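Local coordinates for protein carboxypeptidase A (Helicoverpa armigera, PDB 1JQG) that probably acts as a zinc-dependent metallocarboxypeptidase that trims peptides from their C-terminal end, here in its proenzyme form, at residues K171-M176 with N209-I215; Q36-V40 with F76-V82; Q94-E98 with V390-L396. All coordinates share one frame; numbering follows the deposited sequence.

How the interactions relate
The three contacts sample the two parts of the proenzyme and the boundary between them. Interaction 2 lies within the activation peptide and interaction 1 within the enzyme, their centres 46 Å apart on opposite sides of the chain's centre. Interaction 3 joins the parts, pairing helix 92-108 with a loop that follows strand 377-383; its centre is 27 Å from that of interaction 2 and 35 Å from that of interaction 1. It is also nearest the zinc ion held by His181, Glu184 and His306: the Phe395 side chain comes within about 6 Å of the metal and about 7 Å of Glu382, the predicted proton donor/acceptor. Met176 of interaction 1 is about 11 Å from His306, side chain to side chain.

Interaction 1. Residues K171-M176 with N209-I215; sequences KPVVMM and NNIDWII
Val173, Val174, Met175 and Met176 pair in order with Asp212, Trp213, Ile214 and Ile215 as parallel strands, whose axes approach to 4.7 Å at 15°. Four backbone hydrogen bonds fix this register: Asp212 N donates to Pro172 O, Val174 N to Asp212 O, Ile214 N to Val174 O, and Met176 N to Ile214 O (2.8 Å). Val174 on one strand, and Asp212 and Ile214 on the other, thus each use both N and O across the contact, as alternate residues of parallel strands do.

On one face of the sheet, Val174 CB sits 3.8 Å above the Trp213 indole plane, offset toward the rim. Ile211 CG2 covers the same face near the rim and meets Val174 CG2 at 3.5 Å. Met176, bent at its last torsion (chi3 -48°), brings CE obliquely up to Trp213 CZ3, while Trp213 NE1 is bonded to Leu207 O. These strands belong to the central mixed sheet of the zinc carboxypeptidase alpha/beta fold and are joined by a beta-alpha-beta crossover through helix 187-200. That helix and helix 402-421 pack on the face carrying Val174, Trp213 and Met176; strand 299-307 flanks 173-178 on its other side.

The opposite face is apolar along Val173, Met175 and Ile214: Met175 CG lies 3.7 Å from Ile214 CG2, and Val173 CG1 meets Ile214 CD1.

Charge gathers where the strands begin. The Lys171 chain bends at chi3 (54°), carrying NZ to a weak 2.9 Å bond with Asn209 O and a longer, weak salt-bridge contact, 3.4 Å, with Asp212 OD1; Thr164 OG1 also bonds NZ. Asp212 OD1 receives Ser162 OG, and OD2 pairs with Arg298 NH1, so the carboxylate, flanked by two cations, is probably ionised.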
loop_
_atom_site.group_PDB
_atom_site.type_symbol
_atom_site.label_atom_id
_atom_site.label_comp_id
_atom_site.label_asym_id
_atom_site.label_seq_id
_atom_site.Cartn_x
_atom_site.Cartn_y
_atom_site.Cartn_z
ATOM N N LYS A 171 -20.977 4.199 -17.869
ATOM C CA LYS A 171 -20.664 3.968 -16.467
ATOM C C LYS A 171 -19.189 4.235 -16.191
ATOM O O LYS A 171 -18.287 3.761 -16.892
ATOM C CB LYS A 171 -21.023 2.540 -16.009
ATOM C CG LYS A 171 -22.502 2.192 -16.192
ATOM C CD LYS A 171 -22.868 0.744 -15.975
ATOM C CE LYS A 171 -22.394 0.256 -14.617
ATOM N NZ LYS A 171 -22.862 -1.150 -14.421
ATOM N N PRO A 172 -18.891 4.950 -15.115
ATOM C CA PRO A 172 -17.528 5.217 -14.703
ATOM C C PRO A 172 -16.826 3.992 -14.138
ATOM O O PRO A 172 -17.479 3.132 -13.559
ATOM C CB PRO A 172 -17.690 6.279 -13.583
ATOM C CG PRO A 172 -19.023 5.970 -13.019
ATOM C CD PRO A 172 -19.870 5.598 -14.223
ATOM N N VAL A 173 -15.511 3.918 -14.221
ATOM C CA VAL A 173 -14.695 2.867 -13.634
ATOM C C VAL A 173 -13.880 3.325 -12.412
ATOM O O VAL A 173 -13.278 4.415 -12.369
ATOM C CB VAL A 173 -13.710 2.347 -14.694
ATOM C CG1 VAL A 173 -12.767 1.268 -14.194
ATOM C CG2 VAL A 173 -14.473 1.783 -15.876
ATOM N N VAL A 174 -13.893 2.532 -11.377
ATOM C CA VAL A 174 -13.145 2.749 -10.154
ATOM C C VAL A 174 -12.111 1.627 -9.957
ATOM O O VAL A 174 -12.485 0.455 -9.841
ATOM C CB VAL A 174 -14.090 2.805 -8.928
ATOM C CG1 VAL A 174 -13.291 2.901 -7.629
ATOM C CG2 VAL A 174 -15.060 3.960 -9.097
ATOM N N MET A 175 -10.831 1.973 -10.056
ATOM C CA MET A 175 -9.795 0.951 -9.904
ATOM C C MET A 175 -9.304 0.972 -8.464
ATOM O O MET A 175 -9.101 2.024 -7.872
ATOM C CB MET A 175 -8.650 1.120 -10.920
ATOM C CG MET A 175 -7.796 -0.131 -11.030
ATOM S SD MET A 175 -6.493 0.001 -12.223
ATOM C CE MET A 175 -5.332 -1.202 -11.573
ATOM N N MET A 176 -9.009 -0.204 -7.942
ATOM C CA MET A 176 -8.459 -0.327 -6.575
ATOM C C MET A 176 -7.405 -1.417 -6.505
ATOM O O MET A 176 -7.491 -2.441 -7.193
ATOM C CB MET A 176 -9.660 -0.634 -5.711
ATOM C CG MET A 176 -9.427 -0.829 -4.242
ATOM S SD MET A 176 -10.901 -1.646 -3.561
ATOM C CE MET A 176 -12.175 -0.646 -4.273
ATOM N N ASN A 209 -24.631 -1.160 -9.590
ATOM C CA ASN A 209 -25.375 -0.841 -10.789
ATOM C C ASN A 209 -24.805 0.311 -11.625
ATOM O O ASN A 209 -24.824 0.234 -12.859
ATOM C CB ASN A 209 -26.853 -0.560 -10.414
ATOM C CG ASN A 209 -27.633 -1.842 -10.209
ATOM O OD1 ASN A 209 -27.503 -2.766 -11.020
ATOM N ND2 ASN A 209 -28.413 -1.904 -9.154
ATOM N N ASN A 210 -24.408 1.390 -10.948
ATOM C CA ASN A 210 -23.935 2.579 -11.665
ATOM C C ASN A 210 -22.428 2.678 -11.857
ATOM O O ASN A 210 -21.913 3.662 -12.356
ATOM C CB ASN A 210 -24.491 3.823 -10.975
ATOM C CG ASN A 210 -26.014 3.869 -11.046
ATOM O OD1 ASN A 210 -26.598 3.677 -12.127
ATOM N ND2 ASN A 210 -26.617 4.138 -9.886
ATOM N N ILE A 211 -21.638 1.791 -11.272
ATOM C CA ILE A 211 -20.201 1.815 -11.303
ATOM C C ILE A 211 -19.576 0.472 -11.695
ATOM O O ILE A 211 -19.985 -0.578 -11.188
ATOM C CB ILE A 211 -19.623 2.289 -9.945
ATOM C CG1 ILE A 211 -20.200 3.661 -9.533
ATOM C CG2 ILE A 211 -18.098 2.421 -10.029
ATOM C CD1 ILE A 211 -19.869 4.134 -8.136
ATOM N N ASP A 212 -18.594 0.526 -12.574
ATOM C CA ASP A 212 -17.763 -0.638 -12.913
ATOM C C ASP A 212 -16.456 -0.688 -12.114
ATOM O O ASP A 212 -15.856 0.369 -11.892
ATOM C CB ASP A 212 -17.396 -0.573 -14.391
ATOM C CG ASP A 212 -18.492 -1.034 -15.304
ATOM O OD1 ASP A 212 -19.526 -1.522 -14.836
ATOM O OD2 ASP A 212 -18.367 -0.905 -16.551
ATOM N N TRP A 213 -16.134 -1.823 -11.518
ATOM C CA TRP A 213 -14.992 -1.898 -10.602
ATOM C C TRP A 213 -13.906 -2.864 -11.085
ATOM O O TRP A 213 -14.110 -3.891 -11.737
ATOM C CB TRP A 213 -15.410 -2.292 -9.196
ATOM C CG TRP A 213 -16.527 -1.501 -8.611
ATOM C CD1 TRP A 213 -17.858 -1.533 -8.958
ATOM C CD2 TRP A 213 -16.438 -0.577 -7.525
ATOM N NE1 TRP A 213 -18.587 -0.676 -8.170
ATOM C CE2 TRP A 213 -17.736 -0.083 -7.279
ATOM C CE3 TRP A 213 -15.396 -0.126 -6.713
ATOM C CZ2 TRP A 213 -18.005 0.854 -6.269
ATOM C CZ3 TRP A 213 -15.646 0.792 -5.740
ATOM C CH2 TRP A 213 -16.941 1.289 -5.521
ATOM N N ILE A 214 -12.655 -2.477 -10.780
ATOM C CA ILE A 214 -11.480 -3.259 -11.060
ATOM C C ILE A 214 -10.782 -3.371 -9.717
ATOM O O ILE A 214 -10.383 -2.366 -9.118
ATOM C CB ILE A 214 -10.569 -2.612 -12.111
ATOM C CG1 ILE A 214 -11.219 -2.652 -13.506
ATOM C CG2 ILE A 214 -9.201 -3.320 -12.171
ATOM C CD1 ILE A 214 -10.466 -1.941 -14.612
ATOM N N ILE A 215 -10.570 -4.602 -9.235
ATOM C CA ILE A 215 -9.896 -4.816 -7.966
ATOM C C ILE A 215 -8.749 -5.784 -8.116
ATOM O O ILE A 215 -8.966 -6.931 -8.509
ATOM C CB ILE A 215 -10.892 -5.306 -6.898
ATOM C CG1 ILE A 215 -12.048 -4.293 -6.743
ATOM C CG2 ILE A 215 -10.180 -5.511 -5.557
ATOM C CD1 ILE A 215 -13.054 -4.614 -5.663
#

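Interaction 2. Residues Q36-V40 with F76-V82; sequences QVKLV and FLKQSGV
The Schellman motif that ends helix 70-80 meets helix 34-46 through Ser80 and Val82, inside the activation peptide. There the order of strands and helices (strand, helix, two strands, helix, strand) and the antiparallel sheet order 2-3-1-4 match the ferredoxin-like open sandwich. The two helices are roughly antiparallel, their local axes at 154° and 11.9 Å apart, so side chains rather than backbones make the contact.

Leu39 is central. With CG anti to its own backbone N (chi1 -169°), its two methyl groups reach two neighbours: CD1 approaches Phe76 CZ obliquely at 3.8 Å, while CD2 touches Ser80 CB at 3.7 Å. Ser80 OG donates to Phe76 O at 2.9 Å, from above the carbonyl plane, and lies over the centre of the Phe76 ring. That ring stacks with Phe43 of helix 34-46.

Beyond the helix end, Gly81 takes a positive phi and Val82 N bonds back to Leu77 O at 3.0 Å. This turn sends the Val82 side chain toward helix 34-46, where CG1 meets Val40 CG2 at 3.9 Å and CG2 rests near the aliphatic part of Gln36. Leu77 CD2 is a looser neighbour of Val40 CG2.

Ser80 spends its hydroxyl on Phe76 O in its own segment and offers Leu39 mainly its CB, which implies that around Leu39, Val40 and Val82 the pairing rests on apolar fit.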
loop_
_atom_site.group_PDB
_atom_site.type_symbol
_atom_site.label_atom_id
_atom_site.label_comp_id
_atom_site.label_asym_id
_atom_site.label_seq_id
_atom_site.Cartn_x
_atom_site.Cartn_y
_atom_site.Cartn_z
ATOM N N GLN A 36 17.433 19.709 9.223
ATOM C CA GLN A 36 17.595 18.370 9.730
ATOM C C GLN A 36 16.821 17.310 8.941
ATOM O O GLN A 36 17.187 16.117 8.868
ATOM C CB GLN A 36 17.161 18.385 11.202
ATOM C CG GLN A 36 18.030 19.267 12.075
ATOM C CD GLN A 36 17.727 19.129 13.561
ATOM O OE1 GLN A 36 18.613 19.116 14.420
ATOM N NE2 GLN A 36 16.420 19.025 13.821
ATOM N N VAL A 37 15.666 17.707 8.364
ATOM C CA VAL A 37 14.885 16.814 7.524
ATOM C C VAL A 37 15.725 16.268 6.369
ATOM O O VAL A 37 15.636 15.094 6.037
ATOM C CB VAL A 37 13.628 17.494 6.973
ATOM C CG1 VAL A 37 12.828 16.577 6.069
ATOM C CG2 VAL A 37 12.693 17.926 8.106
ATOM N N LYS A 38 16.510 17.130 5.743
ATOM C CA LYS A 38 17.412 16.810 4.661
ATOM C C LYS A 38 18.607 16.009 5.199
ATOM O O LYS A 38 19.015 14.961 4.710
ATOM C CB LYS A 38 17.920 18.097 3.995
ATOM C CG LYS A 38 17.854 18.299 2.504
ATOM C CD LYS A 38 18.386 17.119 1.702
ATOM C CE LYS A 38 17.972 17.240 0.237
ATOM N NZ LYS A 38 18.284 18.628 -0.244
ATOM N N LEU A 39 19.160 16.473 6.306
ATOM C CA LEU A 39 20.286 15.870 6.978
ATOM C C LEU A 39 20.037 14.386 7.216
ATOM O O LEU A 39 20.809 13.517 6.817
ATOM C CB LEU A 39 20.535 16.536 8.329
ATOM C CG LEU A 39 21.807 16.232 9.105
ATOM C CD1 LEU A 39 23.079 16.610 8.347
ATOM C CD2 LEU A 39 21.764 16.989 10.437
ATOM N N VAL A 40 18.952 14.088 7.929
ATOM C CA VAL A 40 18.620 12.738 8.367
ATOM C C VAL A 40 18.252 11.858 7.186
ATOM O O VAL A 40 18.678 10.702 7.108
ATOM C CB VAL A 40 17.485 12.723 9.408
ATOM C CG1 VAL A 40 17.087 11.334 9.841
ATOM C CG2 VAL A 40 17.915 13.519 10.637
ATOM N N PHE A 76 26.062 9.633 14.583
ATOM C CA PHE A 76 25.810 10.735 13.670
ATOM C C PHE A 76 24.720 11.667 14.177
ATOM O O PHE A 76 24.871 12.882 14.126
ATOM C CB PHE A 76 25.411 10.186 12.296
ATOM C CG PHE A 76 24.973 11.229 11.302
ATOM C CD1 PHE A 76 25.927 11.908 10.567
ATOM C CD2 PHE A 76 23.635 11.542 11.087
ATOM C CE1 PHE A 76 25.560 12.868 9.643
ATOM C CE2 PHE A 76 23.272 12.497 10.167
ATOM C CZ PHE A 76 24.228 13.161 9.440
ATOM N N LEU A 77 23.652 11.091 14.733
ATOM C CA LEU A 77 22.538 11.882 15.254
ATOM C C LEU A 77 23.018 12.723 16.431
ATOM O O LEU A 77 22.547 13.854 16.586
ATOM C CB LEU A 77 21.337 11.017 15.647
ATOM C CG LEU A 77 20.675 10.159 14.564
ATOM C CD1 LEU A 77 19.685 9.146 15.128
ATOM C CD2 LEU A 77 19.938 11.008 13.556
ATOM N N LYS A 78 23.840 12.140 17.279
ATOM C CA LYS A 78 24.419 12.827 18.433
ATOM C C LYS A 78 25.278 14.038 18.070
ATOM O O LYS A 78 25.060 15.137 18.582
ATOM C CB LYS A 78 25.196 11.845 19.317
ATOM C CG LYS A 78 25.900 12.479 20.506
ATOM C CD LYS A 78 27.375 12.774 20.284
ATOM C CE LYS A 78 28.065 13.638 21.308
ATOM N NZ LYS A 78 27.649 15.075 21.236
ATOM N N GLN A 79 26.144 13.906 17.071
ATOM C CA GLN A 79 26.990 14.991 16.630
ATOM C C GLN A 79 26.255 15.979 15.741
ATOM O O GLN A 79 26.746 17.080 15.470
ATOM C CB GLN A 79 28.227 14.468 15.914
ATOM C CG GLN A 79 27.956 13.802 14.583
ATOM C CD GLN A 79 29.230 13.333 13.898
ATOM O OE1 GLN A 79 29.796 12.291 14.249
ATOM N NE2 GLN A 79 29.715 14.085 12.912
ATOM N N SER A 80 25.077 15.595 15.257
ATOM C CA SER A 80 24.247 16.480 14.450
ATOM C C SER A 80 23.203 17.246 15.261
ATOM O O SER A 80 22.479 18.097 14.732
ATOM C CB SER A 80 23.568 15.652 13.359
ATOM O OG SER A 80 24.556 15.234 12.425
ATOM N N GLY A 81 23.029 16.894 16.536
ATOM C CA GLY A 81 22.025 17.520 17.380
ATOM C C GLY A 81 20.601 17.041 17.134
ATOM O O GLY A 81 19.659 17.694 17.595
ATOM N N VAL A 82 20.411 15.896 16.488
ATOM C CA VAL A 82 19.092 15.370 16.172
ATOM C C VAL A 82 18.655 14.393 17.257
ATOM O O VAL A 82 19.381 13.460 17.573
ATOM C CB VAL A 82 19.023 14.695 14.785
ATOM C CG1 VAL A 82 17.671 14.093 14.456
ATOM C CG2 VAL A 82 19.339 15.716 13.694
#

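Interaction 3. Residues Q94-E98 with V390-L396; sequences QLELE and VWFDGFL
Leu97 and Trp391 meet where helix 92-108, which begins in the activation peptide, lies on the loop between strand 377-383 and helix 402-421 of the zinc carboxypeptidase alpha/beta fold, so the contact joins propeptide to enzyme.

Apolar contacts dominate. Leu97 and Val390 reach toward each other tip to tip, CD2 to CG2 at 3.7 Å, and the same Leu97 CD2 comes obliquely to Trp391 CZ3. The indole owes its place to a first torsion (chi1 67°) that puts CG between the backbone N and the carbonyl carbon. Within the loop, Leu396 CB lies over the ring centre, 3.7 Å above the plane, so the indole is flanked by its own loop as well as by the helix. Replacing Trp391 by an alanine removes the indole and is likely to open a gap between Leu97 and Leu396, leaving Leu97 CD2 and Leu396 CB without the ring they pack on. Further along, the Leu95 and Leu396 side chains cross at about a right angle, CD2 to CD2, and Leu396 CD1 lies 3.6 Å from Gln94 CB.

Polar groups also take part by van der Waals contact. The Gln94 amide is turned 76° from the indole plane, with NE2 3.6 Å from Trp391 CB. No hydrogen bond crosses between 94-98 and 390-396, yet Glu98 is tied to the enzyme just beyond: OE1 forms a salt bridge with Arg232 NE and OE2 accepts from Val397 N. These partners probably favour the ionised carboxylate. The extended Glu98 chain, CG anti to the backbone N (chi1 -176°), crosses Leu396 obliquely and brings OE2 to 3.3 Å from Leu396 CA.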
loop_
_atom_site.group_PDB
_atom_site.type_symbol
_atom_site.label_atom_id
_atom_site.label_comp_id
_atom_site.label_asym_id
_atom_site.label_seq_id
_atom_site.Cartn_x
_atom_site.Cartn_y
_atom_site.Cartn_z
ATOM N N GLN A 94 8.950 -9.074 18.292
ATOM C CA GLN A 94 7.691 -8.572 17.774
ATOM C C GLN A 94 7.226 -9.416 16.592
ATOM O O GLN A 94 6.036 -9.668 16.410
ATOM C CB GLN A 94 7.811 -7.106 17.359
ATOM C CG GLN A 94 8.041 -6.145 18.497
ATOM C CD GLN A 94 7.896 -4.693 18.123
ATOM O OE1 GLN A 94 8.110 -4.252 16.988
ATOM N NE2 GLN A 94 7.515 -3.927 19.161
ATOM N N LEU A 95 8.179 -9.914 15.816
ATOM C CA LEU A 95 7.863 -10.728 14.656
ATOM C C LEU A 95 7.319 -12.080 15.100
ATOM O O LEU A 95 6.359 -12.628 14.548
ATOM C CB LEU A 95 9.106 -10.901 13.790
ATOM C CG LEU A 95 9.647 -9.633 13.133
ATOM C CD1 LEU A 95 11.009 -9.851 12.461
ATOM C CD2 LEU A 95 8.623 -9.052 12.172
ATOM N N GLU A 96 7.937 -12.654 16.106
ATOM C CA GLU A 96 7.589 -13.939 16.667
ATOM C C GLU A 96 6.213 -13.921 17.326
ATOM O O GLU A 96 5.416 -14.849 17.168
ATOM C CB GLU A 96 8.646 -14.320 17.695
ATOM C CG GLU A 96 9.959 -14.752 17.045
ATOM C CD GLU A 96 10.993 -15.162 18.086
ATOM O OE1 GLU A 96 10.774 -14.767 19.255
ATOM O OE2 GLU A 96 11.956 -15.836 17.666
ATOM N N LEU A 97 5.850 -12.781 17.905
ATOM C CA LEU A 97 4.518 -12.616 18.485
ATOM C C LEU A 97 3.445 -12.566 17.399
ATOM O O LEU A 97 2.356 -13.130 17.588
ATOM C CB LEU A 97 4.483 -11.343 19.351
ATOM C CG LEU A 97 3.097 -11.021 19.923
ATOM C CD1 LEU A 97 2.758 -12.081 20.940
ATOM C CD2 LEU A 97 3.021 -9.599 20.461
ATOM N N GLU A 98 3.694 -11.869 16.294
ATOM C CA GLU A 98 2.745 -11.757 15.202
ATOM C C GLU A 98 2.450 -13.143 14.647
ATOM O O GLU A 98 1.272 -13.470 14.520
ATOM C CB GLU A 98 3.231 -10.824 14.098
ATOM C CG GLU A 98 2.189 -10.637 12.997
ATOM C CD GLU A 98 2.723 -10.142 11.670
ATOM O OE1 GLU A 98 3.765 -10.625 11.190
ATOM O OE2 GLU A 98 2.054 -9.234 11.093
ATOM N N VAL A 390 1.898 -4.845 23.011
ATOM C CA VAL A 390 3.308 -4.945 22.655
ATOM C C VAL A 390 3.788 -3.895 21.663
ATOM O O VAL A 390 4.585 -3.023 22.034
ATOM C CB VAL A 390 3.620 -6.359 22.147
ATOM C CG1 VAL A 390 5.039 -6.569 21.672
ATOM C CG2 VAL A 390 3.244 -7.297 23.297
ATOM N N TRP A 391 3.379 -3.980 20.399
ATOM C CA TRP A 391 3.854 -3.032 19.407
ATOM C C TRP A 391 3.014 -1.761 19.299
ATOM O O TRP A 391 1.844 -1.671 19.673
ATOM C CB TRP A 391 4.056 -3.752 18.076
ATOM C CG TRP A 391 2.819 -4.258 17.421
ATOM C CD1 TRP A 391 1.752 -3.545 16.918
ATOM C CD2 TRP A 391 2.532 -5.654 17.184
ATOM N NE1 TRP A 391 0.832 -4.438 16.394
ATOM C CE2 TRP A 391 1.286 -5.723 16.539
ATOM C CE3 TRP A 391 3.195 -6.840 17.489
ATOM C CZ2 TRP A 391 0.721 -6.927 16.170
ATOM C CZ3 TRP A 391 2.631 -8.027 17.085
ATOM C CH2 TRP A 391 1.418 -8.074 16.428
ATOM N N PHE A 392 3.626 -0.719 18.723
ATOM C CA PHE A 392 2.946 0.540 18.455
ATOM C C PHE A 392 2.651 0.687 16.972
ATOM O O PHE A 392 1.662 0.160 16.464
ATOM C CB PHE A 392 3.800 1.704 18.965
ATOM C CG PHE A 392 4.330 1.474 20.357
ATOM C CD1 PHE A 392 5.690 1.367 20.587
ATOM C CD2 PHE A 392 3.458 1.356 21.436
ATOM C CE1 PHE A 392 6.175 1.149 21.863
ATOM C CE2 PHE A 392 3.938 1.138 22.715
ATOM C CZ PHE A 392 5.298 1.036 22.926
ATOM N N ASP A 393 3.434 1.510 16.295
ATOM C CA ASP A 393 3.228 1.794 14.882
ATOM C C ASP A 393 4.158 0.864 14.104
ATOM O O ASP A 393 5.304 0.709 14.534
ATOM C CB ASP A 393 3.509 3.245 14.515
ATOM C CG ASP A 393 2.676 4.214 15.337
ATOM O OD1 ASP A 393 1.471 4.400 15.058
ATOM O OD2 ASP A 393 3.253 4.796 16.296
ATOM N N GLY A 394 3.631 0.163 13.111
ATOM C CA GLY A 394 4.466 -0.642 12.251
ATOM C C GLY A 394 3.645 -1.361 11.178
ATOM O O GLY A 394 2.669 -0.852 10.667
ATOM N N PHE A 395 4.155 -2.507 10.730
ATOM C CA PHE A 395 3.513 -3.252 9.676
ATOM C C PHE A 395 2.858 -4.531 10.179
ATOM O O PHE A 395 2.124 -5.157 9.457
ATOM C CB PHE A 395 4.566 -3.555 8.601
ATOM C CG PHE A 395 5.086 -2.316 7.932
ATOM C CD1 PHE A 395 4.347 -1.633 6.971
ATOM C CD2 PHE A 395 6.367 -1.870 8.272
ATOM C CE1 PHE A 395 4.871 -0.505 6.394
ATOM C CE2 PHE A 395 6.885 -0.710 7.689
ATOM C CZ PHE A 395 6.126 -0.025 6.755
ATOM N N LEU A 396 3.156 -4.911 11.422
ATOM C CA LEU A 396 2.605 -6.121 12.041
ATOM C C LEU A 396 1.104 -6.004 12.281
ATOM O O LEU A 396 0.598 -4.959 12.629
ATOM C CB LEU A 396 3.307 -6.398 13.364
ATOM C CG LEU A 396 4.838 -6.458 13.309
ATOM C CD1 LEU A 396 5.340 -6.840 14.716
ATOM C CD2 LEU A 396 5.345 -7.396 12.236
#